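Queuine lyase ([Clostridium] spiroforme DSM 1552, PDB 6P78) is a radical SAM enzyme with a 4Fe-4S cluster that cleaves a C-N bond of queuine in bacterial queuine salvage. Local coordinates at residues 65-70 with 97-102. Sequence-based numbering, arbitrary orientation.
Sequences ENQKIN and DETIER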
# COMPACT_ATOMS: atom_id res chain seq x y z
N GLU A 65 14.03 -1.66 18.85
CA GLU A 65 12.90 -0.88 19.34
C GLU A 65 11.68 -1.06 18.44
O GLU A 65 10.55 -1.14 18.92
CB GLU A 65 13.28 0.59 19.45
CG GLU A 65 12.28 1.42 20.24
CD GLU A 65 12.13 0.98 21.70
OE1 GLU A 65 10.99 0.98 22.20
OE2 GLU A 65 13.15 0.64 22.35
N ASN A 66 11.89 -1.11 17.11
CA ASN A 66 10.77 -1.40 16.23
C ASN A 66 10.12 -2.74 16.59
O ASN A 66 8.89 -2.86 16.60
CB ASN A 66 11.22 -1.41 14.77
CG ASN A 66 11.61 -0.05 14.28
OD1 ASN A 66 11.23 0.97 14.85
ND2 ASN A 66 12.36 -0.02 13.18
N GLN A 67 10.94 -3.74 16.91
CA GLN A 67 10.38 -5.05 17.18
C GLN A 67 9.52 -5.02 18.44
O GLN A 67 8.44 -5.63 18.48
CB GLN A 67 11.51 -6.08 17.32
CG GLN A 67 11.02 -7.52 17.25
CD GLN A 67 10.82 -8.15 18.60
OE1 GLN A 67 9.71 -8.54 18.97
NE2 GLN A 67 11.91 -8.30 19.35
N LYS A 68 9.97 -4.29 19.46
CA LYS A 68 9.22 -4.19 20.72
C LYS A 68 7.87 -3.52 20.49
O LYS A 68 6.84 -3.98 20.99
CB LYS A 68 10.06 -3.42 21.74
CG LYS A 68 9.74 -3.71 23.18
CD LYS A 68 10.40 -2.68 24.10
CE LYS A 68 9.62 -2.50 25.40
NZ LYS A 68 8.54 -1.47 25.28
N ILE A 69 7.88 -2.40 19.74
CA ILE A 69 6.65 -1.71 19.36
C ILE A 69 5.75 -2.64 18.54
O ILE A 69 4.54 -2.74 18.77
CB ILE A 69 6.99 -0.43 18.57
CG1 ILE A 69 7.63 0.62 19.46
CG2 ILE A 69 5.75 0.14 17.86
CD1 ILE A 69 6.65 1.41 20.30
N ASN A 70 6.34 -3.31 17.54
CA ASN A 70 5.54 -4.17 16.66
C ASN A 70 4.93 -5.33 17.43
O ASN A 70 3.80 -5.75 17.12
CB ASN A 70 6.40 -4.69 15.53
CG ASN A 70 6.77 -3.60 14.55
OD1 ASN A 70 6.17 -2.52 14.57
ND2 ASN A 70 7.75 -3.87 13.70
N ASP A 97 13.62 -8.62 11.32
CA ASP A 97 13.53 -10.04 11.02
C ASP A 97 12.62 -10.75 12.02
O ASP A 97 11.87 -11.64 11.64
CB ASP A 97 14.92 -10.67 11.00
CG ASP A 97 15.72 -10.27 9.77
OD1 ASP A 97 15.48 -10.84 8.67
OD2 ASP A 97 16.60 -9.39 9.89
N GLU A 98 12.64 -10.32 13.29
CA GLU A 98 11.81 -10.94 14.31
C GLU A 98 10.34 -10.62 14.09
O GLU A 98 9.47 -11.44 14.40
CB GLU A 98 12.25 -10.50 15.71
CG GLU A 98 13.70 -10.82 16.07
CD GLU A 98 14.72 -9.92 15.37
OE1 GLU A 98 15.86 -10.39 15.14
OE2 GLU A 98 14.38 -8.75 15.04
N THR A 99 10.03 -9.43 13.56
CA THR A 99 8.64 -9.11 13.25
C THR A 99 8.15 -9.99 12.11
O THR A 99 7.04 -10.54 12.18
CB THR A 99 8.49 -7.63 12.89
OG1 THR A 99 8.90 -6.81 14.00
CG2 THR A 99 7.04 -7.31 12.53
N ILE A 100 8.96 -10.14 11.06
CA ILE A 100 8.56 -10.97 9.93
C ILE A 100 8.34 -12.41 10.38
O ILE A 100 7.34 -13.04 10.01
CB ILE A 100 9.61 -10.88 8.81
CG1 ILE A 100 9.60 -9.47 8.21
CG2 ILE A 100 9.32 -11.92 7.74
CD1 ILE A 100 10.73 -9.21 7.22
N GLU A 101 9.25 -12.96 11.18
CA GLU A 101 9.05 -14.35 11.60
C GLU A 101 7.86 -14.50 12.53
O GLU A 101 7.20 -15.54 12.52
CB GLU A 101 10.32 -14.91 12.23
CG GLU A 101 11.55 -14.68 11.37
CD GLU A 101 11.94 -15.91 10.56
OE1 GLU A 101 11.02 -16.69 10.19
OE2 GLU A 101 13.16 -16.11 10.31
N ARG A 102 7.53 -13.47 13.32
CA ARG A 102 6.30 -13.57 14.11
C ARG A 102 5.06 -13.55 13.23
O ARG A 102 4.10 -14.30 13.47
CB ARG A 102 6.22 -12.46 15.15
CG ARG A 102 4.88 -12.46 15.90
CD ARG A 102 5.04 -12.56 17.38
NE ARG A 102 3.77 -12.88 18.03
CZ ARG A 102 3.14 -12.07 18.87
NH1 ARG A 102 3.64 -10.88 19.16
NH2 ARG A 102 1.99 -12.45 19.42
O HOH W 1 7.89 -7.57 16.38
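Asn70 and Thr99 form the one direct hydrogen bond between segments 65-70 and 97-102. Asn70 ND2 donates to Thr99 OG1 over 3.2 Å; the N-H...O angle of 170° makes the bond nearly straight, and the acceptor lies almost in the amide plane. At the other end of this amide, OD1 accepts from the backbone N of Lys41, so partners at both ends fix its rotation. Thr99 OG1 also meets a water at 2.7 Å. The same water lies 2.9 Å from Gln67 O, in hydrogen-bonding geometry with both oxygens, and can bridge them.

Van der Waals contacts flank the hydrogen bond. Thr99 CG2 rests 3.7 Å from Asn70 ND2 and 4.0 Å from Asn70 CB, the two side chains crossing at about a right angle. Toward the solvent side, Gln67 CG packs against Glu98 CB at 3.6 Å. With chi1 of -165°, Gln67 swings CG away from its backbone N and lays it against that methylene, so aliphatic carbons carry this contact.

The segment axes approach to 9.3 Å at an angle of 31°, and only 183 Å² is buried, evidence of a small, partly polar interface. Beyond it, Arg102 forms a salt bridge with Asp71, and Thr99 touches Leu74. Helix 63-74 connects parallel strands 35-39 and 83-87, and helix 97-109 connects 83-87 and 114-118, so the contact joins the helices of two successive beta-alpha-beta crossovers of the radical SAM core.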